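Molybdopterin-guanine dinucleotide biosynthesis protein B (MobB) (Archaeoglobus fulgidus, PDB 2F1R) probably binds GTP and probably takes part, as a P-loop NTPase-like protein, in making the molybdopterin-guanine dinucleotide form of the molybdenum cofactor. Local coordinates at residues A131-E136 against F144-V149; L5-T10 against I112-K117. One frame throughout, in Å; residues are numbered along the deposited sequence.

Interaction 1: A131-E136 against F144-V149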
loop_
_atom_site.group_PDB
_atom_site.type_symbol
_atom_site.label_atom_id
_atom_site.label_comp_id
_atom_site.label_asym_id
_atom_site.label_seq_id
_atom_site.Cartn_x
_atom_site.Cartn_y
_atom_site.Cartn_z
ATOM N N ALA A 131 -3.191 29.679 -0.395
ATOM C CA ALA A 131 -4.496 30.217 -0.792
ATOM C C ALA A 131 -5.569 29.769 0.159
ATOM O O ALA A 131 -5.404 28.767 0.883
ATOM C CB ALA A 131 -4.842 29.775 -2.214
ATOM N N VAL A 132 -6.682 30.501 0.154
ATOM C CA VAL A 132 -7.783 30.183 1.019
ATOM C C VAL A 132 -8.953 29.905 0.120
ATOM O O VAL A 132 -9.191 30.670 -0.840
ATOM C CB VAL A 132 -8.090 31.322 2.044
ATOM C CG1 VAL A 132 -9.397 31.025 2.827
ATOM C CG2 VAL A 132 -6.860 31.560 3.046
ATOM N N VAL A 133 -9.670 28.812 0.405
ATOM C CA VAL A 133 -10.925 28.492 -0.302
ATOM C C VAL A 133 -12.124 28.752 0.635
ATOM O O VAL A 133 -12.257 28.140 1.677
ATOM C CB VAL A 133 -10.913 27.084 -0.849
ATOM C CG1 VAL A 133 -12.225 26.760 -1.540
ATOM C CG2 VAL A 133 -9.741 26.929 -1.822
ATOM N N CYS A 134 -12.974 29.693 0.244
ATOM C CA CYS A 134 -14.057 30.160 1.095
ATOM C C CYS A 134 -15.094 30.860 0.210
ATOM O O CYS A 134 -14.750 31.656 -0.676
ATOM C CB CYS A 134 -13.502 31.119 2.135
ATOM S SG CYS A 134 -14.739 31.609 3.356
ATOM N N ASP A 135 -16.358 30.540 0.397
ATOM C CA ASP A 135 -17.431 31.230 -0.375
ATOM C C ASP A 135 -17.556 32.739 -0.136
ATOM O O ASP A 135 -17.984 33.498 -1.000
ATOM C CB ASP A 135 -18.765 30.492 -0.201
ATOM C CG ASP A 135 -18.847 29.250 -1.095
ATOM O OD1 ASP A 135 -18.252 29.247 -2.198
ATOM O OD2 ASP A 135 -19.526 28.290 -0.718
ATOM N N GLU A 136 -17.170 33.144 1.056
ATOM C CA GLU A 136 -17.077 34.531 1.462
ATOM C C GLU A 136 -15.635 35.000 1.238
ATOM O O GLU A 136 -14.670 34.292 1.579
ATOM C CB GLU A 136 -17.419 34.626 2.949
ATOM C CG GLU A 136 -17.583 36.049 3.422
ATOM C CD GLU A 136 -17.825 36.185 4.928
ATOM O OE1 GLU A 136 -17.711 37.342 5.352
ATOM O OE2 GLU A 136 -18.084 35.170 5.663
ATOM N N PHE A 144 -10.101 31.850 -3.466
ATOM C CA PHE A 144 -11.016 31.225 -4.414
ATOM C C PHE A 144 -12.284 30.851 -3.655
ATOM O O PHE A 144 -12.261 30.626 -2.444
ATOM C CB PHE A 144 -10.397 29.919 -4.986
ATOM C CG PHE A 144 -9.083 30.124 -5.696
ATOM C CD1 PHE A 144 -9.045 30.582 -7.026
ATOM C CD2 PHE A 144 -7.897 29.906 -5.035
ATOM C CE1 PHE A 144 -7.829 30.823 -7.679
ATOM C CE2 PHE A 144 -6.693 30.129 -5.680
ATOM C CZ PHE A 144 -6.654 30.594 -6.998
ATOM N N ARG A 145 -13.385 30.799 -4.367
ATOM C CA ARG A 145 -14.612 30.197 -3.849
ATOM C C ARG A 145 -14.569 28.673 -3.980
ATOM O O ARG A 145 -13.848 28.163 -4.800
ATOM C CB ARG A 145 -15.818 30.758 -4.607
ATOM C CG ARG A 145 -15.989 32.262 -4.480
ATOM C CD ARG A 145 -16.993 32.812 -5.474
ATOM N NE ARG A 145 -18.295 32.166 -5.376
ATOM C CZ ARG A 145 -19.441 32.733 -5.761
ATOM N NH1 ARG A 145 -19.440 33.987 -6.247
ATOM N NH2 ARG A 145 -20.595 32.066 -5.640
ATOM N N ARG A 146 -15.368 27.961 -3.182
ATOM C CA ARG A 146 -15.446 26.463 -3.167
ATOM C C ARG A 146 -15.599 25.831 -4.560
ATOM O O ARG A 146 -15.012 24.795 -4.853
ATOM C CB ARG A 146 -16.620 26.003 -2.262
ATOM C CG ARG A 146 -16.305 25.283 -0.912
ATOM C CD ARG A 146 -15.376 26.007 0.184
ATOM N NE ARG A 146 -15.893 27.225 0.823
ATOM C CZ ARG A 146 -16.770 27.305 1.841
ATOM N NH1 ARG A 146 -17.285 26.210 2.408
ATOM N NH2 ARG A 146 -17.145 28.511 2.290
ATOM N N ASP A 147 -16.357 26.503 -5.420
ATOM C CA ASP A 147 -16.753 26.040 -6.743
ATOM C C ASP A 147 -15.709 26.192 -7.851
ATOM O O ASP A 147 -15.896 25.712 -8.966
ATOM C CB ASP A 147 -18.025 26.828 -7.160
ATOM C CG ASP A 147 -18.160 28.232 -6.446
ATOM O OD1 ASP A 147 -18.257 28.294 -5.173
ATOM O OD2 ASP A 147 -18.222 29.287 -7.167
ATOM N N GLU A 148 -14.624 26.898 -7.576
ATOM C CA GLU A 148 -13.737 27.319 -8.655
ATOM C C GLU A 148 -12.619 26.268 -8.874
ATOM O O GLU A 148 -11.419 26.582 -8.900
ATOM C CB GLU A 148 -13.151 28.703 -8.324
ATOM C CG GLU A 148 -14.125 29.892 -8.405
ATOM C CD GLU A 148 -13.389 31.217 -8.208
ATOM O OE1 GLU A 148 -13.037 31.544 -7.063
ATOM O OE2 GLU A 148 -13.149 31.941 -9.185
ATOM N N VAL A 149 -13.034 25.021 -9.043
ATOM C CA VAL A 149 -12.114 23.889 -8.967
ATOM C C VAL A 149 -11.073 23.927 -10.045
ATOM O O VAL A 149 -9.910 23.604 -9.781
ATOM C CB VAL A 149 -12.855 22.515 -8.928
ATOM C CG1 VAL A 149 -13.956 22.521 -7.855
ATOM C CG2 VAL A 149 -13.418 22.118 -10.298
#
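The guanidinium of Arg146 carries the carboxylate of Asp135 over one face: OD2 sits above the plane, displaced toward its rim, and the two flat groups are tilted by 25°. The Asp135 OD2 to Arg146 NH2 distance of 3.8 Å makes this a long, purely electrostatic salt bridge, because OD2 stands well off the guanidinium plane, where the N-H groups are not directed. At the edge of the same guanidinium, in its plane, lie Cys134 C and Asp135 N. The Phe144 ring, by contrast, is met at its edge, where Ala131 CB approaches CE2 at 3.9 Å, while the Phe144 side chain also packs on Arg151 and Ile152 of helix 149-160. Bends at chi2 and chi3 (57° and 66°) fold the Arg146 chain back across Val133, whose CG1 packs on Arg146 CD at 3.7 Å. The backbone beneath is the last parallel pairing of the sheet within this chain: strand 129-133 binds the short edge strand 143-144 around the Val133-Phe144 bridge. Phe144 uses both its polar backbone atoms, N donating to Val132 O (3.0 Å) and O accepting from Cys134 N (2.9 Å), both bonds nearly straight. Beyond the bridge the chain from Arg145 to Glu148 makes a type I turn into helix 149-160, with Glu148 at the N-cap position. Asp135 OD1 accepts a weak bond from Arg146 N, yet stands only 3.1 Å from Asp147 OD1; Arg145, its NE near both carboxylates, probably eases this meeting of like charges. Within the turn, Glu148 OE1 receives Arg145 N through its anti lone pair at 2.8 Å.

Interaction 2: L5-T10 against I112-K117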
loop_
_atom_site.group_PDB
_atom_site.type_symbol
_atom_site.label_atom_id
_atom_site.label_comp_id
_atom_site.label_asym_id
_atom_site.label_seq_id
_atom_site.Cartn_x
_atom_site.Cartn_y
_atom_site.Cartn_z
ATOM N N LEU A 5 1.744 19.313 -0.855
ATOM C CA LEU A 5 0.766 20.326 -0.558
ATOM C C LEU A 5 -0.318 19.774 0.359
ATOM O O LEU A 5 -0.990 18.762 0.019
ATOM C CB LEU A 5 0.122 20.787 -1.858
ATOM C CG LEU A 5 -0.885 21.911 -1.886
ATOM C CD1 LEU A 5 -0.229 23.210 -1.509
ATOM C CD2 LEU A 5 -1.521 21.984 -3.250
ATOM N N SER A 6 -0.548 20.450 1.483
ATOM C CA SER A 6 -1.654 20.066 2.356
ATOM C C SER A 6 -2.974 20.748 2.055
ATOM O O SER A 6 -3.026 21.966 1.855
ATOM C CB SER A 6 -1.300 20.405 3.788
ATOM O OG SER A 6 -0.133 19.711 4.142
ATOM N N ILE A 7 -4.062 19.988 2.106
ATOM C CA ILE A 7 -5.386 20.571 1.987
ATOM C C ILE A 7 -5.959 20.497 3.398
ATOM O O ILE A 7 -6.258 19.423 3.891
ATOM C CB ILE A 7 -6.282 19.824 0.932
ATOM C CG1 ILE A 7 -5.577 19.728 -0.423
ATOM C CG2 ILE A 7 -7.716 20.433 0.779
ATOM C CD1 ILE A 7 -5.165 21.056 -1.064
ATOM N N VAL A 8 -6.077 21.649 4.053
ATOM C CA VAL A 8 -6.468 21.694 5.425
ATOM C C VAL A 8 -7.777 22.489 5.576
ATOM O O VAL A 8 -8.188 23.212 4.653
ATOM C CB VAL A 8 -5.376 22.309 6.331
ATOM C CG1 VAL A 8 -4.025 21.516 6.193
ATOM C CG2 VAL A 8 -5.205 23.823 6.045
ATOM N N GLY A 9 -8.406 22.346 6.752
ATOM C CA GLY A 9 -9.480 23.242 7.122
ATOM C C GLY A 9 -10.588 22.596 7.948
ATOM O O GLY A 9 -10.401 21.520 8.507
ATOM N N THR A 10 -11.747 23.249 7.968
ATOM C CA THR A 10 -12.802 22.917 8.916
ATOM C C THR A 10 -13.885 21.947 8.430
ATOM O O THR A 10 -14.669 21.415 9.241
ATOM C CB THR A 10 -13.478 24.205 9.456
ATOM O OG1 THR A 10 -14.073 24.912 8.363
ATOM C CG2 THR A 10 -12.438 25.090 10.191
ATOM N N ILE A 112 -3.279 24.812 1.228
ATOM C CA ILE A 112 -4.503 25.481 0.857
ATOM C C ILE A 112 -5.504 25.267 1.958
ATOM O O ILE A 112 -5.706 24.121 2.389
ATOM C CB ILE A 112 -4.998 24.999 -0.527
ATOM C CG1 ILE A 112 -3.934 25.349 -1.602
ATOM C CG2 ILE A 112 -6.383 25.603 -0.854
ATOM C CD1 ILE A 112 -4.357 24.958 -3.037
ATOM N N VAL A 113 -6.102 26.369 2.439
ATOM C CA VAL A 113 -6.981 26.350 3.622
ATOM C C VAL A 113 -8.419 26.459 3.173
ATOM O O VAL A 113 -8.769 27.478 2.564
ATOM C CB VAL A 113 -6.700 27.531 4.607
ATOM C CG1 VAL A 113 -7.750 27.545 5.784
ATOM C CG2 VAL A 113 -5.279 27.454 5.145
ATOM N N VAL A 114 -9.238 25.433 3.444
ATOM C CA VAL A 114 -10.638 25.419 3.036
ATOM C C VAL A 114 -11.557 25.558 4.245
ATOM O O VAL A 114 -11.611 24.649 5.099
ATOM C CB VAL A 114 -10.983 24.141 2.250
ATOM C CG1 VAL A 114 -12.399 24.218 1.702
ATOM C CG2 VAL A 114 -9.980 23.920 1.128
ATOM N N VAL A 115 -12.220 26.708 4.337
ATOM C CA VAL A 115 -13.034 27.019 5.504
ATOM C C VAL A 115 -14.411 27.559 5.117
ATOM O O VAL A 115 -14.630 28.029 4.007
ATOM C CB VAL A 115 -12.349 28.017 6.450
ATOM C CG1 VAL A 115 -11.166 27.348 7.150
ATOM C CG2 VAL A 115 -11.907 29.308 5.718
ATOM N N LYS A 116 -15.337 27.430 6.052
ATOM C CA LYS A 116 -16.640 28.053 5.950
ATOM C C LYS A 116 -16.634 29.558 6.279
ATOM O O LYS A 116 -17.225 30.379 5.581
ATOM C CB LYS A 116 -17.614 27.343 6.916
ATOM C CG LYS A 116 -19.077 27.808 6.654
ATOM C CD LYS A 116 -19.710 27.102 5.430
ATOM C CE LYS A 116 -21.203 27.355 5.394
ATOM N NZ LYS A 116 -21.500 27.776 6.798
ATOM N N LYS A 117 -15.973 29.913 7.358
ATOM C CA LYS A 117 -15.939 31.293 7.850
ATOM C C LYS A 117 -14.534 31.799 7.740
ATOM O O LYS A 117 -13.604 31.070 8.073
ATOM C CB LYS A 117 -16.313 31.315 9.339
ATOM C CG LYS A 117 -17.570 30.561 9.712
ATOM C CD LYS A 117 -17.621 30.425 11.234
ATOM C CE LYS A 117 -18.760 29.503 11.664
ATOM N NZ LYS A 117 -19.298 28.645 10.524
#
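Strand 4-9, which leads into the probable P-loop (Walker A) of this family, pairs in parallel here with strand 111-114, in the interior of the sheet. Ile7, Val8 and Gly9 stand beside Ile112, Val113 and Val114, and the backbones alternate as donor and acceptor: Ile112 N bonds to Ser6 O (2.9 Å), Val8 N to Ile112 O, Val114 N to Val8 O (2.7 Å), and Thr10 N to Val114 O, this last in the carbonyl plane. On one face the side chains of Ile7 and Ile112 run alongside each other in the same direction, with Ile7 CD1 on Ile112 CB at 4.0 Å. Ile7 CG2 reaches Val114 CG2, and Leu5 CD2 meets Ile112 CD1 at 4.1 Å. As in P-loop NTPases, helices cover this face: helix 12-28 reaches Ile7 and Val114, and helix 149-160 reaches Leu5 and Ile112. The opposite face carries Val8 and Val113, whose CG2 methyls touch at 3.7 Å; with Val8 CG1 anti to the carbonyl carbon (chi1 -57°), its CG2 is left flanked by N and C, and there it also lies against Ile112 O. Gly9 takes backbone angles (phi 146°, psi -161°) that suit a residue without a side chain, and its CA closes to 3.3 Å from Val114 O. Further along, Thr10 CG2 rests 4.0 Å from Val115 CG1, while Thr10 OG1 is hydrogen-bonded to Glu120, which also accepts Lys117 N.

In the fold
From the N terminus, residues 5-9 belong to central strand 4-9, and Thr10 begins the loop after it. The chain then forms helix 12-28, strand 33-37, the antiparallel pair 62-66 and 70-76, further helices and strand 98-102 before residues 112-117 come alongside. Interaction 2 thus closes a loop of 101 residues. Interaction 1 follows in series across seven intervening residues, so the two loops neither nest nor cross. Strand 111-114 connects them as the direct neighbour of strand 129-133: Ala131 O and Val133 N probably bond to Val113 N and O. Together they run from the P-loop strand to the sheet edge within this chain and the start of helix 149-160.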